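Local coordinates for protein HpuA (Kingella denitrificans ATCC 33394, PDB 5EC6) that probably serves as the outer-membrane lipoprotein that binds haemoglobin, working in haem-iron uptake of the kind known from the Neisseriaceae, at residues T208-T213 and T224-S229; M128-L133 and E178-R183; L101-P106 and T191-T196; M136-W141 and N297-G302; R304-A309 and S317-P322. All blocks are in the same frame, centred on the assembly; numbering follows the deposited sequence.

Contact 1 of 5, residues T208-T213 and T224-S229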
# COMPACT_ATOMS: atom_id res chain seq x y z
N THR A 208 -0.66 0.28 19.60
CA THR A 208 -0.79 -0.96 18.83
C THR A 208 -0.48 -0.67 17.37
O THR A 208 -0.86 0.37 16.86
CB THR A 208 -2.22 -1.52 18.87
OG1 THR A 208 -2.85 -1.19 20.12
CG2 THR A 208 -2.18 -3.03 18.66
N GLY A 209 0.25 -1.56 16.72
CA GLY A 209 0.59 -1.35 15.31
C GLY A 209 1.16 -2.66 14.76
O GLY A 209 1.32 -3.66 15.48
N SER A 210 1.45 -2.65 13.46
CA SER A 210 1.98 -3.81 12.77
C SER A 210 3.27 -3.42 12.09
O SER A 210 3.35 -2.34 11.47
CB SER A 210 1.02 -4.28 11.71
OG SER A 210 -0.27 -4.69 12.23
N PHE A 211 4.27 -4.28 12.24
CA PHE A 211 5.60 -3.99 11.71
C PHE A 211 6.15 -5.19 10.93
O PHE A 211 6.00 -6.34 11.33
CB PHE A 211 6.56 -3.63 12.84
CG PHE A 211 6.03 -2.47 13.69
CD1 PHE A 211 6.19 -1.20 13.25
CD2 PHE A 211 5.28 -2.72 14.82
CE1 PHE A 211 5.69 -0.13 13.97
CE2 PHE A 211 4.74 -1.67 15.54
CZ PHE A 211 4.96 -0.37 15.11
N LEU A 212 6.74 -4.86 9.79
CA LEU A 212 7.47 -5.85 8.99
C LEU A 212 8.91 -5.39 8.86
O LEU A 212 9.18 -4.22 8.58
CB LEU A 212 6.85 -5.99 7.59
CG LEU A 212 5.37 -6.33 7.51
CD1 LEU A 212 4.90 -6.32 6.07
CD2 LEU A 212 5.03 -7.61 8.23
N THR A 213 9.85 -6.32 9.03
CA THR A 213 11.26 -6.04 8.87
C THR A 213 11.86 -6.90 7.77
O THR A 213 11.64 -8.13 7.69
CB THR A 213 11.99 -6.22 10.20
OG1 THR A 213 11.62 -5.14 11.04
CG2 THR A 213 13.48 -6.24 10.08
N THR A 224 4.36 -9.30 11.93
CA THR A 224 3.00 -9.68 12.18
C THR A 224 2.06 -8.53 11.92
O THR A 224 2.26 -7.42 12.44
CB THR A 224 2.83 -10.16 13.64
OG1 THR A 224 3.63 -11.32 13.85
CG2 THR A 224 1.36 -10.50 13.95
N ILE A 225 1.02 -8.83 11.15
CA ILE A 225 -0.08 -7.91 10.97
C ILE A 225 -1.12 -8.24 12.08
O ILE A 225 -1.69 -9.33 12.09
CB ILE A 225 -0.67 -8.03 9.59
CG1 ILE A 225 0.35 -7.60 8.53
CG2 ILE A 225 -1.90 -7.09 9.45
CD1 ILE A 225 -0.06 -7.89 7.13
N VAL A 226 -1.31 -7.27 12.96
CA VAL A 226 -2.07 -7.49 14.23
C VAL A 226 -3.59 -7.39 14.00
O VAL A 226 -4.09 -6.38 13.55
CB VAL A 226 -1.60 -6.47 15.26
CG1 VAL A 226 -2.37 -6.65 16.58
CG2 VAL A 226 -0.13 -6.64 15.50
N GLY A 227 -4.30 -8.45 14.38
CA GLY A 227 -5.72 -8.56 14.24
C GLY A 227 -6.52 -7.96 15.40
O GLY A 227 -5.96 -7.41 16.35
N ASN A 228 -7.84 -8.09 15.23
CA ASN A 228 -8.82 -7.59 16.21
C ASN A 228 -10.16 -8.22 15.85
O ASN A 228 -10.25 -9.09 14.98
CB ASN A 228 -8.86 -6.08 16.18
CG ASN A 228 -9.09 -5.53 14.77
OD1 ASN A 228 -10.12 -5.76 14.20
ND2 ASN A 228 -8.04 -4.88 14.17
N SER A 229 -11.23 -7.85 16.58
CA SER A 229 -12.52 -8.47 16.37
C SER A 229 -13.09 -8.25 14.99
O SER A 229 -13.88 -9.04 14.57
CB SER A 229 -13.54 -7.90 17.38
OG SER A 229 -13.71 -6.49 17.19
O HOH W 1 3.92 -6.39 14.32
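Ser210 points toward 224-229, and its OG accepts the backbone N-H of Val226 almost head-on: Val226 N to Ser210 OG is 2.9 Å, with 174° at the hydrogen. The hydroxyl stands beside its own backbone N and opposite the carbonyl carbon (chi1 -61°). CB of Ser210, placed by the backbone, lies 3.5 Å from the carbonyl oxygen of Thr224. A side-chain oxygen thus does the work of a backbone carbonyl at the open end of a beta hairpin, where the two strands splay apart. Farther out Val226 spreads its methyls over the other segment. CG2 lies 3.3 Å from Gly209 O, while CG1 reaches CG2 of Thr208 at 4.2 Å, the two side chains crossing at about a right angle. On the hairpin side a water bridges the strands, accepting from Phe211 N at 3.0 Å and donating to Thr224 O at 2.7 Å; the direct bond from Thr224 N to Phe211 O is weak. Strands 208-215 and 220-225 form this hairpin, with strand 174-185 bonded along the outer edge of the first and strand 235-243 along that of the second, while Phe300 of strand 298-308 packs on Leu212 and Ile225.

Contact 2 of 5, residues M128-L133 and E178-R183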
# COMPACT_ATOMS: atom_id res chain seq x y z
N MET A 128 0.04 9.06 12.23
CA MET A 128 -0.20 7.70 11.75
C MET A 128 0.55 7.47 10.47
O MET A 128 0.02 7.58 9.35
CB MET A 128 -1.67 7.41 11.57
CG MET A 128 -2.40 7.45 12.92
SD MET A 128 -3.72 6.25 13.09
CE MET A 128 -4.38 6.30 11.46
N ASN A 129 1.79 7.15 10.69
CA ASN A 129 2.75 7.15 9.66
C ASN A 129 2.51 6.07 8.61
O ASN A 129 2.92 6.30 7.49
CB ASN A 129 4.12 6.99 10.26
CG ASN A 129 4.59 8.23 11.00
OD1 ASN A 129 4.07 9.34 10.83
ND2 ASN A 129 5.59 8.03 11.84
N ALA A 130 1.87 4.94 8.95
CA ALA A 130 1.67 3.87 7.93
C ALA A 130 0.81 4.33 6.77
O ALA A 130 0.88 3.78 5.70
CB ALA A 130 1.05 2.64 8.55
N LEU A 131 -0.04 5.34 7.02
CA LEU A 131 -1.03 5.76 6.06
C LEU A 131 -0.48 6.78 5.08
O LEU A 131 -1.12 7.04 4.08
CB LEU A 131 -2.21 6.45 6.79
CG LEU A 131 -3.03 5.71 7.83
CD1 LEU A 131 -3.89 6.75 8.53
CD2 LEU A 131 -3.88 4.63 7.16
N ARG A 132 0.67 7.36 5.42
CA ARG A 132 1.22 8.47 4.68
C ARG A 132 1.99 8.00 3.45
O ARG A 132 3.17 8.30 3.27
CB ARG A 132 2.20 9.24 5.57
CG ARG A 132 1.68 9.79 6.88
CD ARG A 132 2.84 10.53 7.59
NE ARG A 132 2.39 11.35 8.72
CZ ARG A 132 1.73 12.51 8.59
NH1 ARG A 132 1.45 13.01 7.39
NH2 ARG A 132 1.35 13.19 9.68
N LEU A 133 1.33 7.23 2.63
CA LEU A 133 2.00 6.63 1.49
C LEU A 133 2.05 7.71 0.45
O LEU A 133 1.10 8.51 0.38
CB LEU A 133 1.19 5.44 1.00
CG LEU A 133 1.00 4.37 2.05
CD1 LEU A 133 -0.04 3.37 1.55
CD2 LEU A 133 2.26 3.66 2.32
N GLU A 178 6.22 0.18 9.06
CA GLU A 178 5.03 0.32 9.89
C GLU A 178 3.90 0.21 8.89
O GLU A 178 3.80 1.04 8.00
CB GLU A 178 5.07 1.70 10.56
CG GLU A 178 3.93 1.98 11.55
CD GLU A 178 4.26 3.12 12.50
OE1 GLU A 178 5.47 3.34 12.84
OE2 GLU A 178 3.30 3.86 12.90
N VAL A 179 3.04 -0.81 9.05
CA VAL A 179 2.13 -1.20 7.97
C VAL A 179 0.67 -1.33 8.50
O VAL A 179 0.44 -1.51 9.71
CB VAL A 179 2.53 -2.52 7.25
CG1 VAL A 179 3.97 -2.44 6.77
CG2 VAL A 179 2.33 -3.76 8.08
N ILE A 180 -0.23 -1.36 7.55
CA ILE A 180 -1.63 -1.69 7.81
C ILE A 180 -2.06 -2.80 6.87
O ILE A 180 -1.72 -2.79 5.69
CB ILE A 180 -2.52 -0.46 7.60
CG1 ILE A 180 -2.16 0.67 8.59
CG2 ILE A 180 -4.00 -0.83 7.73
CD1 ILE A 180 -2.59 2.01 8.07
N GLY A 181 -2.79 -3.76 7.42
CA GLY A 181 -3.44 -4.83 6.66
C GLY A 181 -4.92 -4.57 6.49
O GLY A 181 -5.55 -3.94 7.37
N LEU A 182 -5.42 -5.02 5.35
CA LEU A 182 -6.81 -4.82 4.95
C LEU A 182 -7.39 -6.15 4.49
O LEU A 182 -6.81 -6.86 3.65
CB LEU A 182 -6.89 -3.79 3.84
CG LEU A 182 -8.24 -3.73 3.09
CD1 LEU A 182 -9.14 -2.96 4.01
CD2 LEU A 182 -8.13 -3.06 1.72
N ARG A 183 -8.59 -6.47 5.01
CA ARG A 183 -9.38 -7.55 4.50
C ARG A 183 -10.81 -6.99 4.19
O ARG A 183 -11.13 -5.84 4.52
CB ARG A 183 -9.48 -8.70 5.52
CG ARG A 183 -8.13 -9.45 5.86
CD ARG A 183 -8.37 -10.50 6.92
NE ARG A 183 -7.44 -11.64 6.95
CZ ARG A 183 -7.03 -12.26 8.05
NH1 ARG A 183 -7.38 -11.84 9.31
NH2 ARG A 183 -6.14 -13.22 7.92
O HOH W 2 6.58 5.56 11.81
O HOH W 3 3.42 6.35 13.57
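The short 3-10 turn 129-131 sets Ala130 above the extended strand 178-183, its CA 5.1 Å from that of Val179, and the two backbones meet without any direct hydrogen bond. The methyl of Ala130 points into the strand, 3.2 Å from the carbonyl oxygen of Glu178, and its CA-H makes a further contact with that same oxygen. Beside it the end of Ile180 comes up from the strand, CD1 lying 3.7 Å from Ala130 CB. Leu131 also comes close to Ile180 CD1, though its exact placement there is doubtful. This is a loop laid on a barrel-type antiparallel framework: 128-133 belongs to the connection between strands 115-118 and 136-142, and Ala130 covers Ile180 on one face of strand 174-185, with Phe138 also against Ile180. The polar side runs through Glu178, extended with CG opposite its backbone N (chi1 -176°). Its OE2 is hydrogen-bonded to Tyr194 OH, which also bonds to Ala130 N, and receives a water at 2.6 Å. A second water joins the carboxylate to the amide of Asn129, 2.7 Å from Glu178 OE1 and 2.7 Å from Asn129 ND2. At the other end of that amide, Asn129 OD1 accepts a weak bond from Arg132 NE, lying in the plane of the guanidinium.

Contact 3 of 5, residues L101-P106 and T191-T196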
# COMPACT_ATOMS: atom_id res chain seq x y z
N LEU A 101 -7.06 4.25 14.45
CA LEU A 101 -7.70 3.87 13.20
C LEU A 101 -8.88 2.98 13.49
O LEU A 101 -8.77 1.94 14.17
CB LEU A 101 -6.69 3.17 12.26
CG LEU A 101 -7.17 2.91 10.85
CD1 LEU A 101 -7.41 4.22 10.08
CD2 LEU A 101 -6.18 2.00 10.09
N PRO A 102 -10.08 3.36 13.00
CA PRO A 102 -11.20 2.44 13.20
C PRO A 102 -10.93 1.09 12.51
O PRO A 102 -10.23 1.08 11.50
CB PRO A 102 -12.36 3.15 12.52
CG PRO A 102 -11.96 4.58 12.47
CD PRO A 102 -10.47 4.59 12.29
N ASN A 103 -11.44 -0.00 13.05
CA ASN A 103 -11.16 -1.32 12.48
C ASN A 103 -12.10 -1.78 11.38
O ASN A 103 -11.89 -2.84 10.79
CB ASN A 103 -11.08 -2.37 13.56
CG ASN A 103 -9.99 -2.09 14.58
OD1 ASN A 103 -8.98 -1.47 14.30
ND2 ASN A 103 -10.19 -2.61 15.77
N SER A 104 -13.16 -1.00 11.11
CA SER A 104 -14.15 -1.33 10.08
C SER A 104 -14.52 -0.05 9.36
O SER A 104 -14.60 1.03 9.99
CB SER A 104 -15.40 -1.94 10.73
OG SER A 104 -16.33 -2.35 9.76
N HIS A 105 -14.72 -0.15 8.04
CA HIS A 105 -14.93 0.99 7.16
C HIS A 105 -15.90 0.63 6.05
O HIS A 105 -15.87 -0.47 5.51
CB HIS A 105 -13.63 1.50 6.51
CG HIS A 105 -12.46 1.50 7.43
ND1 HIS A 105 -11.89 2.65 7.89
CD2 HIS A 105 -11.70 0.48 7.91
CE1 HIS A 105 -10.87 2.36 8.68
NE2 HIS A 105 -10.75 1.04 8.71
N PRO A 106 -16.81 1.55 5.71
CA PRO A 106 -17.66 1.30 4.55
C PRO A 106 -16.88 1.42 3.22
O PRO A 106 -16.02 2.27 3.11
CB PRO A 106 -18.70 2.44 4.66
CG PRO A 106 -17.97 3.57 5.29
CD PRO A 106 -17.02 2.90 6.28
N THR A 191 -9.59 -3.50 9.05
CA THR A 191 -8.17 -3.14 9.14
C THR A 191 -7.52 -3.62 10.41
O THR A 191 -8.15 -3.81 11.48
CB THR A 191 -7.96 -1.65 8.92
OG1 THR A 191 -8.85 -0.87 9.77
CG2 THR A 191 -8.17 -1.29 7.47
N SER A 192 -6.20 -3.85 10.31
CA SER A 192 -5.40 -4.26 11.44
C SER A 192 -5.29 -3.16 12.49
O SER A 192 -5.45 -1.98 12.21
CB SER A 192 -4.00 -4.66 10.95
OG SER A 192 -3.39 -3.60 10.26
N SER A 193 -5.02 -3.57 13.74
CA SER A 193 -5.08 -2.62 14.87
C SER A 193 -4.03 -1.58 14.77
O SER A 193 -2.83 -1.88 14.53
CB SER A 193 -4.97 -3.34 16.20
OG SER A 193 -6.04 -4.24 16.35
N TYR A 194 -4.41 -0.33 14.99
CA TYR A 194 -3.46 0.75 14.88
C TYR A 194 -3.91 1.88 15.76
O TYR A 194 -4.98 2.47 15.51
CB TYR A 194 -3.37 1.24 13.45
CG TYR A 194 -2.18 2.05 13.04
CD1 TYR A 194 -0.95 2.00 13.74
CD2 TYR A 194 -2.24 2.85 11.90
CE1 TYR A 194 0.13 2.71 13.31
CE2 TYR A 194 -1.16 3.58 11.47
CZ TYR A 194 0.04 3.52 12.17
OH TYR A 194 1.08 4.26 11.67
N GLU A 195 -3.05 2.22 16.73
CA GLU A 195 -3.29 3.37 17.63
C GLU A 195 -1.96 3.99 17.92
O GLU A 195 -0.99 3.29 18.31
CB GLU A 195 -3.93 2.93 18.94
CG GLU A 195 -4.05 4.06 19.96
CD GLU A 195 -4.79 3.68 21.23
OE1 GLU A 195 -5.33 2.55 21.34
OE2 GLU A 195 -4.86 4.58 22.11
N THR A 196 -1.85 5.29 17.72
CA THR A 196 -0.62 5.99 18.06
C THR A 196 -0.95 7.07 19.08
O THR A 196 -2.13 7.30 19.38
CB THR A 196 0.04 6.59 16.81
OG1 THR A 196 -0.88 7.49 16.19
CG2 THR A 196 0.38 5.48 15.82
O HOH W 4 -7.23 0.24 15.55
O HOH W 5 -7.60 -0.36 12.06
O HOH W 6 -7.98 -2.83 17.74
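Thr191 OG1 meets the imidazole of His105 at its edge and in the ring plane, 2.9 Å from NE2; either could be the donor. The hydroxyl sits between its own backbone N and carbonyl carbon (chi1 50°), which turns it to the histidine and sets the methyl CG2 3.7 Å from the same NE2. Two backbone bonds frame this pair: Thr191 N to Asn103 O at 3.0 Å and Leu101 N to Tyr194 O at 2.9 Å. Next to the second bond Leu101 lies against Tyr194, CB to CB 4.0 Å, and its CD2 faces the edge of the phenol ring. Waters bridge the backbones. One touches Asn103 OD1, Thr191 OG1 and Ser192 O; another joins Asn103 ND2 to Ser193 OG; a third accepts from Tyr194 N and lies close to Leu101 O and Asn103 OD1. In the next shell Ile90 N bonds to His105 ND1, and Asn228 ND2 bonds to Thr191 O and Ser193 OG. Strands 104-109 and 188-191 pair antiparallel through His105 and Thr191, and the contact continues from that pairing into the connections to strands 99-100 and 195-196, with Ile180 and Leu182 of strand 174-185 packing beneath.

Contact 4 of 5, residues M136-W141 and N297-G302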
# COMPACT_ATOMS: atom_id res chain seq x y z
N MET A 136 2.61 4.59 -3.50
CA MET A 136 1.81 3.36 -3.64
C MET A 136 0.43 3.60 -3.10
O MET A 136 0.18 4.57 -2.36
CB MET A 136 2.50 2.16 -2.94
CG MET A 136 2.65 2.38 -1.49
SD MET A 136 3.05 0.83 -0.62
CE MET A 136 1.53 -0.04 -0.83
N GLN A 137 -0.47 2.64 -3.38
CA GLN A 137 -1.78 2.56 -2.78
C GLN A 137 -2.06 1.09 -2.51
O GLN A 137 -1.45 0.21 -3.14
CB GLN A 137 -2.88 3.07 -3.73
CG GLN A 137 -3.46 4.43 -3.39
CD GLN A 137 -4.28 4.49 -2.12
OE1 GLN A 137 -4.27 3.60 -1.31
NE2 GLN A 137 -4.94 5.61 -1.92
N PHE A 138 -2.96 0.85 -1.57
CA PHE A 138 -3.49 -0.51 -1.38
C PHE A 138 -4.95 -0.42 -1.03
O PHE A 138 -5.42 0.63 -0.57
CB PHE A 138 -2.66 -1.34 -0.36
CG PHE A 138 -2.82 -0.93 1.08
CD1 PHE A 138 -2.19 0.21 1.60
CD2 PHE A 138 -3.60 -1.68 1.94
CE1 PHE A 138 -2.31 0.56 2.92
CE2 PHE A 138 -3.78 -1.29 3.26
CZ PHE A 138 -3.13 -0.19 3.75
N GLY A 139 -5.65 -1.52 -1.26
CA GLY A 139 -7.08 -1.52 -1.09
C GLY A 139 -7.70 -2.76 -1.62
O GLY A 139 -7.09 -3.85 -1.65
N ALA A 140 -8.99 -2.65 -1.98
CA ALA A 140 -9.76 -3.80 -2.46
C ALA A 140 -10.86 -3.32 -3.36
O ALA A 140 -11.44 -2.24 -3.13
CB ALA A 140 -10.38 -4.58 -1.32
N TRP A 141 -11.19 -4.17 -4.34
CA TRP A 141 -12.37 -4.01 -5.16
C TRP A 141 -13.25 -5.24 -4.94
O TRP A 141 -12.76 -6.37 -4.85
CB TRP A 141 -11.97 -3.87 -6.60
CG TRP A 141 -13.10 -3.86 -7.63
CD1 TRP A 141 -13.73 -2.77 -8.15
CD2 TRP A 141 -13.62 -5.01 -8.34
NE1 TRP A 141 -14.65 -3.16 -9.11
CE2 TRP A 141 -14.58 -4.53 -9.26
CE3 TRP A 141 -13.39 -6.38 -8.26
CZ2 TRP A 141 -15.29 -5.38 -10.10
CZ3 TRP A 141 -14.07 -7.23 -9.14
CH2 TRP A 141 -15.01 -6.72 -10.03
N ASN A 297 -8.19 -13.38 2.79
CA ASN A 297 -7.18 -12.73 1.92
C ASN A 297 -7.06 -11.26 2.26
O ASN A 297 -8.02 -10.56 2.62
CB ASN A 297 -7.52 -12.90 0.44
CG ASN A 297 -7.45 -14.35 -0.01
OD1 ASN A 297 -7.04 -15.21 0.76
ND2 ASN A 297 -7.73 -14.61 -1.28
N ALA A 298 -5.82 -10.78 2.14
CA ALA A 298 -5.46 -9.42 2.63
C ALA A 298 -4.59 -8.71 1.62
O ALA A 298 -3.79 -9.34 0.92
CB ALA A 298 -4.72 -9.49 3.94
N SER A 299 -4.69 -7.39 1.60
CA SER A 299 -3.60 -6.54 1.11
C SER A 299 -3.00 -5.75 2.25
O SER A 299 -3.55 -5.65 3.33
CB SER A 299 -4.10 -5.62 -0.01
OG SER A 299 -5.15 -4.77 0.46
N PHE A 300 -1.81 -5.20 2.03
CA PHE A 300 -1.16 -4.42 3.06
C PHE A 300 -0.25 -3.38 2.41
O PHE A 300 0.19 -3.55 1.27
CB PHE A 300 -0.38 -5.28 4.08
CG PHE A 300 0.76 -6.06 3.48
CD1 PHE A 300 0.57 -7.35 3.00
CD2 PHE A 300 2.05 -5.54 3.49
CE1 PHE A 300 1.61 -8.05 2.45
CE2 PHE A 300 3.10 -6.26 2.92
CZ PHE A 300 2.87 -7.50 2.43
N GLY A 301 0.02 -2.30 3.17
CA GLY A 301 0.95 -1.29 2.74
C GLY A 301 1.46 -0.53 3.93
O GLY A 301 0.83 -0.49 5.02
N GLY A 302 2.61 0.12 3.74
CA GLY A 302 3.13 0.94 4.81
C GLY A 302 4.44 1.62 4.47
O GLY A 302 4.88 1.58 3.31
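The ring of Phe138 lies flat over the backbone of strand 298-302, with Gly301 N 3.5 Å above its plane over the centre and the carbonyl carbon of Phe300 offset toward the rim. Gly301 CA adds a CH-pi contact over the same face, 4.0 Å from the ring centroid. CG of Phe138 stands between its backbone N and carbonyl carbon (chi1 73°), a position that swings the ring down onto the other strand. Gly301 has no side chain, and the ring and the Met136 methyl lie directly on its backbone. Met136 has a similar first torsion but bends back at chi3, which brings its methyl CE to 3.8 Å from Gly301 CA beside the ring. At the ring's other edge, in its plane, lies Ser299 OG, 3.8 Å from Phe138 CD2. That hydroxyl donates to Gly139 O at 3.0 Å, tilted 29° from the carbonyl plane, and supplies the direct hydrogen bond between two buried strands. The strands run nearly antiparallel, at 160°, with axes 6.2 Å apart, yet are not bonded backbone to backbone; the side chains of Met136, Phe138 and Ser299 fill the contact. Strand 136-142 pairs with strands 115-118 and 148-154, strand 298-308 with 174-185 and 283-289, while Ile180, Leu150 and Ala152 close round Phe138 and Ser299.

Contact 5 of 5, residues R304-A309 and S317-P322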
# COMPACT_ATOMS: atom_id res chain seq x y z
N ARG A 304 8.50 3.04 5.67
CA ARG A 304 9.76 2.70 6.32
C ARG A 304 9.95 3.59 7.55
O ARG A 304 10.11 4.80 7.44
CB ARG A 304 10.92 2.91 5.35
CG ARG A 304 12.26 2.39 5.84
CD ARG A 304 13.25 2.23 4.70
NE ARG A 304 13.46 3.54 4.06
CZ ARG A 304 14.00 3.68 2.86
NH1 ARG A 304 14.45 2.66 2.21
NH2 ARG A 304 14.14 4.91 2.37
N ARG A 305 9.97 2.99 8.72
CA ARG A 305 10.12 3.73 9.97
C ARG A 305 11.60 3.96 10.27
O ARG A 305 11.98 4.99 10.84
CB ARG A 305 9.43 2.94 11.10
CG ARG A 305 9.43 3.62 12.46
CD ARG A 305 8.85 2.73 13.55
NE ARG A 305 8.71 3.49 14.80
CZ ARG A 305 9.71 3.77 15.64
NH1 ARG A 305 10.94 3.32 15.41
NH2 ARG A 305 9.49 4.53 16.71
N GLU A 306 12.45 3.00 9.89
CA GLU A 306 13.86 3.04 10.27
C GLU A 306 14.60 2.15 9.32
O GLU A 306 14.09 1.09 8.89
CB GLU A 306 14.04 2.58 11.70
CG GLU A 306 15.47 2.70 12.19
CD GLU A 306 15.65 2.38 13.66
OE1 GLU A 306 14.67 2.17 14.42
OE2 GLU A 306 16.85 2.37 14.08
N TYR A 307 15.84 2.53 9.03
CA TYR A 307 16.71 1.62 8.29
C TYR A 307 18.14 1.84 8.67
O TYR A 307 18.53 2.91 9.17
CB TYR A 307 16.52 1.77 6.77
CG TYR A 307 17.02 3.08 6.20
CD1 TYR A 307 16.18 4.21 6.19
CD2 TYR A 307 18.30 3.21 5.73
CE1 TYR A 307 16.64 5.43 5.70
CE2 TYR A 307 18.76 4.40 5.24
CZ TYR A 307 17.94 5.51 5.22
OH TYR A 307 18.41 6.71 4.71
N ASN A 308 18.94 0.77 8.51
CA ASN A 308 20.37 0.83 8.78
C ASN A 308 21.08 -0.10 7.81
O ASN A 308 21.02 -1.32 7.96
CB ASN A 308 20.65 0.40 10.22
CG ASN A 308 22.13 0.49 10.55
OD1 ASN A 308 22.92 0.96 9.75
ND2 ASN A 308 22.48 0.04 11.73
N ALA A 309 21.74 0.47 6.82
CA ALA A 309 22.45 -0.32 5.86
C ALA A 309 23.64 -1.08 6.46
O ALA A 309 24.08 -2.08 5.90
CB ALA A 309 22.95 0.57 4.74
N SER A 317 14.39 -9.46 13.57
CA SER A 317 13.96 -8.61 14.68
C SER A 317 13.87 -7.15 14.24
O SER A 317 14.68 -6.69 13.43
CB SER A 317 14.85 -8.73 15.91
OG SER A 317 16.16 -8.24 15.69
N HIS A 318 12.90 -6.44 14.78
CA HIS A 318 12.65 -5.10 14.38
C HIS A 318 13.73 -4.12 14.86
O HIS A 318 14.34 -4.31 15.94
CB HIS A 318 11.30 -4.61 14.86
CG HIS A 318 10.16 -5.45 14.38
ND1 HIS A 318 9.95 -5.73 13.04
CD2 HIS A 318 9.15 -6.03 15.06
CE1 HIS A 318 8.84 -6.42 12.92
NE2 HIS A 318 8.35 -6.64 14.15
N LEU A 319 13.97 -3.10 14.05
CA LEU A 319 14.70 -1.92 14.52
C LEU A 319 13.81 -1.10 15.42
O LEU A 319 12.63 -0.88 15.08
CB LEU A 319 15.19 -1.10 13.31
CG LEU A 319 16.05 -1.86 12.32
CD1 LEU A 319 16.49 -1.00 11.14
CD2 LEU A 319 17.26 -2.44 13.03
N VAL A 320 14.35 -0.60 16.53
CA VAL A 320 13.53 0.02 17.59
C VAL A 320 14.14 1.34 18.13
O VAL A 320 13.97 1.66 19.30
CB VAL A 320 13.31 -0.95 18.78
CG1 VAL A 320 12.44 -2.14 18.40
CG2 VAL A 320 14.64 -1.44 19.34
N SER A 321 14.84 2.09 17.29
CA SER A 321 15.32 3.44 17.74
C SER A 321 14.15 4.34 18.13
O SER A 321 13.05 4.22 17.61
CB SER A 321 16.12 4.11 16.64
OG SER A 321 17.27 3.33 16.37
N PRO A 322 14.39 5.24 19.09
CA PRO A 322 13.26 6.03 19.61
C PRO A 322 12.74 7.03 18.59
O PRO A 322 11.57 7.00 18.17
CB PRO A 322 13.84 6.73 20.85
CG PRO A 322 15.33 6.59 20.76
CD PRO A 322 15.62 5.39 19.90
O HOH W 7 11.95 1.43 14.04
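Glu306 grips Ser321 with both carboxylate oxygens, the tight heart of the contact. OE2 takes the hydroxyl of Ser321 at 2.5 Å, approached on the syn side but 33° out of the carboxylate plane, while OE1 takes the backbone N of Ser321 at 2.9 Å through its syn lone pair. The fully extended glutamate, CG opposite its backbone N (chi1 -175°), reaches across to place both oxygens there. Its stem packs on Leu319, Glu306 CG lying 4.0 Å from Leu319 CB, and CD1 of Leu319 reaches on to CA of Tyr307 at 3.9 Å. Arg305 arrives alongside, its chain also extended, and in one of its two modelled positions NH1 donates to Ser321 O at 3.2 Å with the oxygen in the guanidinium plane. One water completes the cluster, accepting from Arg305 NH1 and donating to Glu306 OE1 and to Leu319 O. In that position the guanidinium may help to stabilise the negative charge of Glu306. Toward solvent the contact thins out: Val320 turns its side chain away from the strand, Pro322 does likewise, and the approach of Arg305 NH2 to Pro322 O, at 3.5 Å, is loose. The 317-322 tail has no regular structure; residues 305-308 and 319-322 run 115° apart in direction. A classic beta bulge sets Arg305 and Glu306 opposite Thr176 of the neighbouring strand 174-185, sending these successive side chains toward the tail. Thr176 also bonds through OG1 to Leu319 N, while Thr213 of strand 208-215 holds His318.

Contacts 2, 3 and 4 are buried and contact 1 partly so, whereas contact 5 lies at the surface, its centre 23 Å from that of contact 4. Strand 174-185 is the common element: it supplies 178-183 to contact 2, pairs with the strands used by contacts 1, 4 and 5, and packs beneath contact 3. Strand 298-308 serves contact 4 at its inner end and contact 5 at its outer one. The chemistry differs with place: ring-on-backbone packing in contact 4, methyl packing edged by waters in contact 2, hydroxyl, backbone and water-bridged bonds in contacts 1 and 3, and charged groups on a chain tail in contact 5. Tyr194 links contacts 2 and 3 through Glu178.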